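Local coordinates for lectin (Polyandrocarpa misakiensis, PDB 1TLG), which binds galactose in a calcium-dependent manner and plays a role in the animal's defence against microorganisms, at residues 53-58 and 95-100; 81-86 and 101-106. All blocks are in the same frame, centred on the assembly; numbering follows the deposited sequence.

Contact 1 of 2, residues 53-58 and 95-100; sequences YWVGAD and LCVQIW. With GAL (beta-D-galactopyranose), chain C.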
ATOM      1  N   TYR A  53      -0.352   8.656  -9.866  1.00 18.24           N
ATOM      2  CA  TYR A  53       0.605   7.590  -9.656  1.00 18.17           C
ATOM      3  C   TYR A  53       0.867   6.845 -10.971  1.00 18.29           C
ATOM      4  O   TYR A  53      -0.046   6.668 -11.776  1.00 17.59           O
ATOM      5  CB  TYR A  53       0.074   6.525  -8.697  1.00 17.89           C
ATOM      6  CG  TYR A  53      -0.064   6.870  -7.240  1.00 18.07           C
ATOM      7  CD1 TYR A  53      -1.086   7.693  -6.792  1.00 17.24           C
ATOM      8  CD2 TYR A  53       0.823   6.341  -6.298  1.00 17.68           C
ATOM      9  CE1 TYR A  53      -1.223   7.987  -5.451  1.00 18.27           C
ATOM     10  CE2 TYR A  53       0.688   6.639  -4.952  1.00 18.01           C
ATOM     11  CZ  TYR A  53      -0.332   7.468  -4.538  1.00 18.37           C
ATOM     12  OH  TYR A  53      -0.475   7.780  -3.208  1.00 19.70           O
ATOM     13  N   TRP A  54       2.094   6.371 -11.146  1.00 18.40           N
ATOM     14  CA  TRP A  54       2.370   5.567 -12.330  1.00 18.65           C
ATOM     15  C   TRP A  54       1.846   4.147 -12.122  1.00 19.33           C
ATOM     16  O   TRP A  54       1.710   3.680 -10.995  1.00 20.74           O
ATOM     17  CB  TRP A  54       3.870   5.429 -12.541  1.00 18.51           C
ATOM     18  CG  TRP A  54       4.524   6.675 -13.058  1.00 19.75           C
ATOM     19  CD1 TRP A  54       5.473   7.441 -12.447  1.00 19.34           C
ATOM     20  CD2 TRP A  54       4.246   7.297 -14.324  1.00 19.22           C
ATOM     21  NE1 TRP A  54       5.812   8.492 -13.272  1.00 19.82           N
ATOM     22  CE2 TRP A  54       5.074   8.432 -14.418  1.00 19.59           C
ATOM     23  CE3 TRP A  54       3.384   6.998 -15.382  1.00 18.95           C
ATOM     24  CZ2 TRP A  54       5.067   9.271 -15.538  1.00 20.11           C
ATOM     25  CZ3 TRP A  54       3.372   7.827 -16.485  1.00 18.90           C
ATOM     26  CH2 TRP A  54       4.215   8.948 -16.565  1.00 19.74           C
ATOM     27  N   VAL A  55       1.660   3.441 -13.211  1.00 19.50           N
ATOM     28  CA  VAL A  55       1.335   2.031 -13.261  1.00 18.80           C
ATOM     29  C   VAL A  55       2.226   1.476 -14.388  1.00 19.57           C
ATOM     30  O   VAL A  55       2.758   2.260 -15.180  1.00 19.16           O
ATOM     31  CB  VAL A  55      -0.123   1.641 -13.450  1.00 18.82           C
ATOM     32  CG1 VAL A  55      -0.988   2.242 -12.340  1.00 17.54           C
ATOM     33  CG2 VAL A  55      -0.709   2.051 -14.796  1.00 18.24           C
ATOM     34  N   GLY A  56       2.440   0.171 -14.382  1.00 18.97           N
ATOM     35  CA  GLY A  56       3.315  -0.470 -15.313  1.00 19.78           C
ATOM     36  C   GLY A  56       2.738  -0.780 -16.678  1.00 20.95           C
ATOM     37  O   GLY A  56       2.776  -1.941 -17.081  1.00 22.13           O
ATOM     38  N   ALA A  57       2.224   0.223 -17.375  1.00 20.28           N
ATOM     39  CA  ALA A  57       1.696   0.011 -18.725  1.00 20.65           C
ATOM     40  C   ALA A  57       2.164   1.175 -19.607  1.00 20.80           C
ATOM     41  O   ALA A  57       2.353   2.293 -19.135  1.00 19.40           O
ATOM     42  CB  ALA A  57       0.192  -0.176 -18.771  1.00 18.62           C
ATOM     43  N   ASP A  58       2.419   0.865 -20.878  1.00 22.57           N
ATOM     44  CA  ASP A  58       2.919   1.857 -21.825  1.00 23.06           C
ATOM     45  C   ASP A  58       2.743   1.362 -23.254  1.00 24.24           C
ATOM     46  O   ASP A  58       2.274   0.237 -23.459  1.00 24.31           O
ATOM     47  CB  ASP A  58       4.388   2.189 -21.546  1.00 23.13           C
ATOM     48  CG  ASP A  58       5.301   0.992 -21.719  1.00 24.93           C
ATOM     49  OD1 ASP A  58       5.487   0.535 -22.869  1.00 24.84           O
ATOM     50  OD2 ASP A  58       5.851   0.464 -20.724  1.00 25.53           O
ATOM     51  N   LEU A  95       3.558   6.859 -25.107  1.00 29.05           N
ATOM     52  CA  LEU A  95       2.570   7.046 -24.049  1.00 27.13           C
ATOM     53  C   LEU A  95       2.684   6.028 -22.922  1.00 26.09           C
ATOM     54  O   LEU A  95       2.722   4.820 -23.139  1.00 25.45           O
ATOM     55  CB  LEU A  95       1.153   7.019 -24.660  1.00 25.93           C
ATOM     56  CG  LEU A  95       0.890   8.188 -25.625  1.00 26.03           C
ATOM     57  CD1 LEU A  95      -0.289   7.890 -26.535  1.00 25.72           C
ATOM     58  CD2 LEU A  95       0.660   9.485 -24.865  1.00 25.66           C
ATOM     59  N   CYS A  96       2.700   6.549 -21.706  1.00 25.78           N
ATOM     60  CA  CYS A  96       2.804   5.766 -20.479  1.00 25.52           C
ATOM     61  C   CYS A  96       1.510   5.918 -19.694  1.00 23.62           C
ATOM     62  O   CYS A  96       0.784   6.890 -19.915  1.00 23.02           O
ATOM     63  CB  CYS A  96       4.000   6.253 -19.648  1.00 27.19           C
ATOM     64  SG  CYS A  96       5.556   5.919 -20.495  1.00 29.88           S
ATOM     65  N   VAL A  97       1.230   4.953 -18.823  1.00 21.84           N
ATOM     66  CA  VAL A  97      -0.039   4.978 -18.096  1.00 19.74           C
ATOM     67  C   VAL A  97       0.098   5.314 -16.619  1.00 19.11           C
ATOM     68  O   VAL A  97       0.984   4.923 -15.866  1.00 17.68           O
ATOM     69  CB  VAL A  97      -0.778   3.645 -18.338  1.00 19.82           C
ATOM     70  CG1 VAL A  97      -2.173   3.641 -17.726  1.00 18.49           C
ATOM     71  CG2 VAL A  97      -0.894   3.410 -19.848  1.00 18.65           C
ATOM     72  N   GLN A  98      -0.885   6.107 -16.161  1.00 18.88           N
ATOM     73  CA  GLN A  98      -0.950   6.500 -14.763  1.00 19.31           C
ATOM     74  C   GLN A  98      -2.366   6.360 -14.211  1.00 19.33           C
ATOM     75  O   GLN A  98      -3.320   6.257 -14.979  1.00 19.75           O
ATOM     76  CB  GLN A  98      -0.582   7.996 -14.615  1.00 19.37           C
ATOM     77  CG  GLN A  98      -1.645   8.896 -15.242  1.00 19.91           C
ATOM     78  CD  GLN A  98      -1.635  10.351 -14.852  1.00 20.04           C
ATOM     79  OE1 GLN A  98      -1.021  10.796 -13.880  1.00 21.13           O
ATOM     80  NE2 GLN A  98      -2.326  11.226 -15.579  1.00 19.41           N
ATOM     81  N   ILE A  99      -2.452   6.471 -12.893  1.00 18.94           N
ATOM     82  CA  ILE A  99      -3.729   6.577 -12.198  1.00 18.37           C
ATOM     83  C   ILE A  99      -3.880   8.099 -12.034  1.00 18.53           C
ATOM     84  O   ILE A  99      -3.138   8.730 -11.292  1.00 19.47           O
ATOM     85  CB  ILE A  99      -3.747   5.906 -10.824  1.00 17.39           C
ATOM     86  CG1 ILE A  99      -3.802   4.377 -10.949  1.00 16.46           C
ATOM     87  CG2 ILE A  99      -4.885   6.419  -9.960  1.00 16.26           C
ATOM     88  CD1 ILE A  99      -3.523   3.669  -9.638  1.00 15.79           C
ATOM     89  N   TRP A 100      -4.810   8.666 -12.774  1.00 19.33           N
ATOM     90  CA  TRP A 100      -5.034  10.111 -12.764  1.00 19.42           C
ATOM     91  C   TRP A 100      -5.999  10.532 -11.660  1.00 19.57           C
ATOM     92  O   TRP A 100      -7.131  10.066 -11.622  1.00 19.61           O
ATOM     93  CB  TRP A 100      -5.556  10.500 -14.141  1.00 19.57           C
ATOM     94  CG  TRP A 100      -5.727  11.959 -14.409  1.00 19.94           C
ATOM     95  CD1 TRP A 100      -5.126  13.011 -13.779  1.00 20.43           C
ATOM     96  CD2 TRP A 100      -6.539  12.530 -15.445  1.00 20.96           C
ATOM     97  NE1 TRP A 100      -5.524  14.200 -14.345  1.00 20.97           N
ATOM     98  CE2 TRP A 100      -6.395  13.925 -15.370  1.00 21.10           C
ATOM     99  CE3 TRP A 100      -7.391  11.998 -16.416  1.00 21.46           C
ATOM    100  CZ2 TRP A 100      -7.061  14.789 -16.238  1.00 21.83           C
ATOM    101  CZ3 TRP A 100      -8.043  12.863 -17.276  1.00 22.70           C
ATOM    102  CH2 TRP A 100      -7.879  14.257 -17.188  1.00 21.93           C
TER
HETATM  103  C1  GAL C 126      -4.357  16.265 -20.619  1.00 36.84           C
HETATM  104  C2  GAL C 126      -4.909  15.197 -21.567  1.00 36.30           C
HETATM  105  C3  GAL C 126      -5.701  14.177 -20.774  1.00 35.36           C
HETATM  106  C4  GAL C 126      -4.907  13.604 -19.559  1.00 34.83           C
HETATM  107  C5  GAL C 126      -4.352  14.773 -18.711  1.00 34.52           C
HETATM  108  C6  GAL C 126      -3.486  14.377 -17.500  1.00 33.99           C
HETATM  109  O1  GAL C 126      -3.532  17.113 -21.332  1.00 37.98           O
HETATM  110  O2  GAL C 126      -5.809  15.817 -22.490  1.00 36.64           O
HETATM  111  O3  GAL C 126      -6.031  13.159 -21.649  1.00 34.89           O
HETATM  112  O4  GAL C 126      -3.936  12.738 -20.062  1.00 33.48           O
HETATM  113  O5  GAL C 126      -3.590  15.667 -19.566  1.00 35.70           O
HETATM  114  O6  GAL C 126      -3.160  15.536 -16.748  1.00 32.88           O

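Contact 2 of 2, residues 81-86 and 101-106; sequences LWSPNE and SKYNLL. With CA (calcium ion), chain D; GAL (beta-D-galactopyranose), chain C.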
ATOM      1  N   LEU A  81     -10.892   0.088 -16.802  1.00 31.77           N
ATOM      2  CA  LEU A  81      -9.909   0.753 -15.962  1.00 30.98           C
ATOM      3  C   LEU A  81      -9.625   2.186 -16.407  1.00 30.53           C
ATOM      4  O   LEU A  81      -9.152   2.972 -15.591  1.00 29.45           O
ATOM      5  CB  LEU A  81      -8.602  -0.038 -15.923  1.00 31.00           C
ATOM      6  CG  LEU A  81      -8.609  -1.355 -15.142  1.00 31.36           C
ATOM      7  CD1 LEU A  81      -7.259  -2.046 -15.217  1.00 31.02           C
ATOM      8  CD2 LEU A  81      -8.995  -1.118 -13.688  1.00 31.17           C
ATOM      9  N   TRP A  82      -9.902   2.515 -17.666  1.00 29.59           N
ATOM     10  CA  TRP A  82      -9.622   3.823 -18.203  1.00 30.30           C
ATOM     11  C   TRP A  82     -10.575   4.911 -17.697  1.00 30.93           C
ATOM     12  O   TRP A  82     -11.788   4.741 -17.607  1.00 30.78           O
ATOM     13  CB  TRP A  82      -9.631   3.856 -19.742  1.00 30.11           C
ATOM     14  CG  TRP A  82      -8.547   3.143 -20.482  1.00 30.21           C
ATOM     15  CD1 TRP A  82      -8.662   1.934 -21.104  1.00 29.52           C
ATOM     16  CD2 TRP A  82      -7.192   3.564 -20.701  1.00 29.97           C
ATOM     17  NE1 TRP A  82      -7.468   1.572 -21.677  1.00 30.06           N
ATOM     18  CE2 TRP A  82      -6.549   2.560 -21.447  1.00 30.13           C
ATOM     19  CE3 TRP A  82      -6.454   4.688 -20.327  1.00 30.25           C
ATOM     20  CZ2 TRP A  82      -5.213   2.647 -21.841  1.00 30.22           C
ATOM     21  CZ3 TRP A  82      -5.130   4.774 -20.709  1.00 30.17           C
ATOM     22  CH2 TRP A  82      -4.519   3.767 -21.464  1.00 30.25           C
ATOM     23  N   SER A  83      -9.992   6.080 -17.422  1.00 31.09           N
ATOM     24  CA  SER A  83     -10.787   7.238 -17.053  1.00 32.65           C
ATOM     25  C   SER A  83     -11.693   7.510 -18.271  1.00 33.54           C
ATOM     26  O   SER A  83     -11.411   7.055 -19.383  1.00 33.16           O
ATOM     27  CB  SER A  83      -9.977   8.500 -16.801  1.00 32.37           C
ATOM     28  OG  SER A  83      -8.887   8.391 -15.919  1.00 32.08           O
ATOM     29  N   PRO A  84     -12.754   8.264 -18.046  1.00 33.68           N
ATOM     30  CA  PRO A  84     -13.663   8.662 -19.100  1.00 33.40           C
ATOM     31  C   PRO A  84     -12.918   9.406 -20.202  1.00 31.92           C
ATOM     32  O   PRO A  84     -12.108  10.293 -19.928  1.00 31.19           O
ATOM     33  CB  PRO A  84     -14.663   9.585 -18.415  1.00 34.25           C
ATOM     34  CG  PRO A  84     -14.567   9.252 -16.963  1.00 35.16           C
ATOM     35  CD  PRO A  84     -13.137   8.838 -16.735  1.00 34.76           C
ATOM     36  N   ASN A  85     -13.194   9.026 -21.443  1.00 29.86           N
ATOM     37  CA  ASN A  85     -12.598   9.665 -22.608  1.00 29.38           C
ATOM     38  C   ASN A  85     -11.083   9.508 -22.684  1.00 28.94           C
ATOM     39  O   ASN A  85     -10.408  10.416 -23.188  1.00 28.86           O
ATOM     40  CB  ASN A  85     -12.951  11.154 -22.662  1.00 30.51           C
ATOM     41  CG  ASN A  85     -14.430  11.458 -22.708  1.00 32.18           C
ATOM     42  OD1 ASN A  85     -14.955  12.322 -22.000  1.00 32.47           O
ATOM     43  ND2 ASN A  85     -15.172  10.765 -23.569  1.00 32.88           N
ATOM     44  N   GLU A  86     -10.546   8.380 -22.224  1.00 26.92           N
ATOM     45  CA  GLU A  86      -9.101   8.128 -22.329  1.00 25.65           C
ATOM     46  C   GLU A  86      -9.013   6.669 -22.761  1.00 25.15           C
ATOM     47  O   GLU A  86      -9.950   5.919 -22.466  1.00 24.41           O
ATOM     48  CB  GLU A  86      -8.421   8.414 -21.000  1.00 25.28           C
ATOM     49  CG  GLU A  86      -8.593   9.813 -20.438  1.00 24.04           C
ATOM     50  CD  GLU A  86      -7.842  10.878 -21.212  1.00 24.01           C
ATOM     51  OE1 GLU A  86      -6.838  10.591 -21.905  1.00 23.20           O
ATOM     52  OE2 GLU A  86      -8.253  12.055 -21.107  1.00 22.74           O
ATOM     53  N   SER A 101      -5.544  11.398 -10.774  1.00 20.17           N
ATOM     54  CA  SER A 101      -6.298  11.896  -9.648  1.00 21.89           C
ATOM     55  C   SER A 101      -7.614  12.522 -10.080  1.00 22.94           C
ATOM     56  O   SER A 101      -8.574  12.533  -9.304  1.00 22.70           O
ATOM     57  CB  SER A 101      -5.478  12.877  -8.807  1.00 21.91           C
ATOM     58  OG  SER A 101      -5.071  14.044  -9.498  1.00 22.31           O
ATOM     59  N   LYS A 102      -7.696  13.004 -11.328  1.00 25.76           N
ATOM     60  CA  LYS A 102      -8.958  13.600 -11.763  1.00 26.91           C
ATOM     61  C   LYS A 102     -10.115  12.615 -11.596  1.00 26.87           C
ATOM     62  O   LYS A 102     -11.222  12.990 -11.192  1.00 27.18           O
ATOM     63  CB  LYS A 102      -8.937  14.114 -13.201  1.00 28.33           C
ATOM     64  CG  LYS A 102     -10.249  14.818 -13.544  1.00 30.17           C
ATOM     65  CD  LYS A 102     -10.201  15.525 -14.890  1.00 31.70           C
ATOM     66  CE  LYS A 102     -11.608  15.965 -15.284  1.00 33.20           C
ATOM     67  NZ  LYS A 102     -11.589  17.077 -16.283  1.00 33.66           N
ATOM     68  N   TYR A 103      -9.869  11.364 -11.937  1.00 26.30           N
ATOM     69  CA  TYR A 103     -10.885  10.330 -11.838  1.00 26.60           C
ATOM     70  C   TYR A 103     -10.461   9.120 -11.003  1.00 24.44           C
ATOM     71  O   TYR A 103     -11.311   8.252 -10.795  1.00 23.28           O
ATOM     72  CB  TYR A 103     -11.193   9.765 -13.229  1.00 28.75           C
ATOM     73  CG  TYR A 103     -11.743  10.789 -14.195  1.00 31.53           C
ATOM     74  CD1 TYR A 103     -13.090  11.132 -14.182  1.00 32.03           C
ATOM     75  CD2 TYR A 103     -10.905  11.401 -15.114  1.00 32.04           C
ATOM     76  CE1 TYR A 103     -13.591  12.059 -15.079  1.00 33.42           C
ATOM     77  CE2 TYR A 103     -11.399  12.328 -16.018  1.00 33.37           C
ATOM     78  CZ  TYR A 103     -12.742  12.648 -15.997  1.00 33.64           C
ATOM     79  OH  TYR A 103     -13.239  13.573 -16.884  1.00 34.11           O
ATOM     80  N   ASN A 104      -9.201   9.070 -10.615  1.00 21.41           N
ATOM     81  CA  ASN A 104      -8.689   7.917  -9.878  1.00 21.48           C
ATOM     82  C   ASN A 104      -8.879   6.684 -10.763  1.00 20.78           C
ATOM     83  O   ASN A 104      -9.232   5.597 -10.319  1.00 20.10           O
ATOM     84  CB  ASN A 104      -9.315   7.727  -8.505  1.00 20.58           C
ATOM     85  CG  ASN A 104      -8.489   6.837  -7.602  1.00 21.54           C
ATOM     86  OD1 ASN A 104      -9.016   5.972  -6.882  1.00 21.56           O
ATOM     87  ND2 ASN A 104      -7.176   7.027  -7.637  1.00 20.13           N
ATOM     88  N   LEU A 105      -8.649   6.910 -12.053  1.00 20.07           N
ATOM     89  CA  LEU A 105      -8.749   5.894 -13.086  1.00 20.68           C
ATOM     90  C   LEU A 105      -7.574   6.047 -14.056  1.00 21.21           C
ATOM     91  O   LEU A 105      -6.879   7.076 -14.019  1.00 21.54           O
ATOM     92  CB  LEU A 105     -10.095   5.911 -13.809  1.00 19.93           C
ATOM     93  CG  LEU A 105     -11.302   5.321 -13.070  1.00 20.48           C
ATOM     94  CD1 LEU A 105     -12.541   5.324 -13.962  1.00 20.74           C
ATOM     95  CD2 LEU A 105     -11.084   3.900 -12.571  1.00 19.98           C
ATOM     96  N   LEU A 106      -7.329   5.035 -14.883  1.00 20.48           N
ATOM     97  CA  LEU A 106      -6.178   5.052 -15.776  1.00 21.25           C
ATOM     98  C   LEU A 106      -6.235   6.135 -16.839  1.00 21.33           C
ATOM     99  O   LEU A 106      -7.308   6.533 -17.292  1.00 21.73           O
ATOM    100  CB  LEU A 106      -5.964   3.697 -16.449  1.00 20.56           C
ATOM    101  CG  LEU A 106      -5.707   2.509 -15.520  1.00 21.04           C
ATOM    102  CD1 LEU A 106      -5.390   1.278 -16.362  1.00 20.86           C
ATOM    103  CD2 LEU A 106      -4.594   2.786 -14.517  1.00 19.55           C
TER
HETATM  104 CA    CA D 201      -4.737  11.071 -21.712  1.00 27.44          CA
HETATM  105  C1  GAL C 126      -4.357  16.265 -20.619  1.00 36.84           C
HETATM  106  C2  GAL C 126      -4.909  15.197 -21.567  1.00 36.30           C
HETATM  107  C3  GAL C 126      -5.701  14.177 -20.774  1.00 35.36           C
HETATM  108  C4  GAL C 126      -4.907  13.604 -19.559  1.00 34.83           C
HETATM  109  C5  GAL C 126      -4.352  14.773 -18.711  1.00 34.52           C
HETATM  110  C6  GAL C 126      -3.486  14.377 -17.500  1.00 33.99           C
HETATM  111  O1  GAL C 126      -3.532  17.113 -21.332  1.00 37.98           O
HETATM  112  O2  GAL C 126      -5.809  15.817 -22.490  1.00 36.64           O
HETATM  113  O3  GAL C 126      -6.031  13.159 -21.649  1.00 34.89           O
HETATM  114  O4  GAL C 126      -3.936  12.738 -20.062  1.00 33.48           O
HETATM  115  O5  GAL C 126      -3.590  15.667 -19.566  1.00 35.70           O
HETATM  116  O6  GAL C 126      -3.160  15.536 -16.748  1.00 32.88           O

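Contact 1 of 2, residues 53-58 and 95-100
Tyr53 and Ile99 form an antiparallel hydrogen-bonded pair: Tyr53 N gives to Ile99 O at 3.1 Å, and Ile99 N to Tyr53 O at 2.7 Å. Val55 N continues the ladder to Val97 O, and Val97 N gives to Ala57 O at 2.9 Å. Between these two bonds the inverse gamma turn centred on Gly56 bends the chain, and the register slips by two, a beta bulge that brings Asp58 opposite Cys96. Val97 straddles the bulge. With CG1 anti to the backbone N (chi1 -174°), that methyl meets Val55 CG2 at 3.6 Å, while CG2 lies against Ala57 CB. The other branch of Val55, CG1, touches Ile99 CG1 at 3.8 Å, the two side chains crossing at about a right angle. The forked side chain of a valine suits this buried strand: one branch of Val55 meets Val97, the other Ile99. Trp54 leaves its strand outward, yet its indole reaches back, setting the CE3 edge in plane with Val97 O at 3.2 Å and CZ3 against Cys96 CB at 3.6 Å.

Around this shell, Trp54 NE1 bonds to Met12 O, Cys96 is tied to Cys111 by a disulfide, and helix 36-49 and strand 115-122 cover Tyr53 and Ile99. Gln98, extended beyond CG, gives NE2 to Asp107 OD2. At the strand's end one face of the Trp100 ring receives galactose C6, 3.6 Å from CE2. A backbone ladder wrapped in apolar groups thus carries a flat indole to the sugar's apolar side, the aromatic stacking characteristic of galactose-binding C-type lectins.

Contact 2 of 2, residues 81-86 and 101-106
Leu106 lies snugly against Leu81 and Ser83. Its CD1 presses on Leu81 CB at 3.5 Å, closer than usual for two carbons, with the two side chains side by side and pointing the same way. Leu106 N gives to Leu81 O at 2.8 Å. Leu106 O is gripped twice: Ser83 N approaches at 2.7 Å, and Ser83 OG, anti to its own carbonyl carbon (chi1 -51°), comes from above the carbonyl plane at 2.8 Å. A serine suits this spot, its short hydroxyl reaching the same oxygen as its backbone N-H. Ser83 also opens a type II beta turn ending at Glu86, which starts a Glu-Pro-Ser sequence, at the place of the Glu-Pro-Asn or Gln-Pro-Asp motif of other C-type lectins. Glu86 hardly touches 101-106; bent at chi2, it binds calcium through OE1 at 2.2 Å, an oxygen also hydrogen-bonded to Ser88 OG, and Asp107, Asp108 and Asn89 bind the same ion. Toward solvent the hydrogen bonds give way to exposed Pro84 stacked on partly exposed Tyr103. There the rigid, puckered proline ring lays CD over the aromatic face, 3.4 Å from the centroid, a CH-pi contact. Lys102 CG lies over the opposite face, toward its rim.

How the contacts relate
Both contacts reach the same three-stranded sheet, in which strands 96-100 and 105-109 are neighbours; their centres are about 11 Å apart. Strand 96-100 of contact 1 runs on through residues 101-104 of contact 2 and returns as strand 105-109; a probable hydrogen bond from Trp100 N to Leu105 O, 2.9 Å, joins the two strands, and Asn104 and Leu105 both face Trp100 in a G1 beta bulge. Leu106 CD2 packs on Gln98 O at 3.7 Å. Both contacts reach the galactose: contact 2 supplies Glu86 to the calcium that binds sugar O3 and O4, while contact 1 offers the Trp100 ring, whose CZ3 is 3.9 Å from Glu86 OE2. Polar and apolar recognition thus come from residues separated in sequence but packed together.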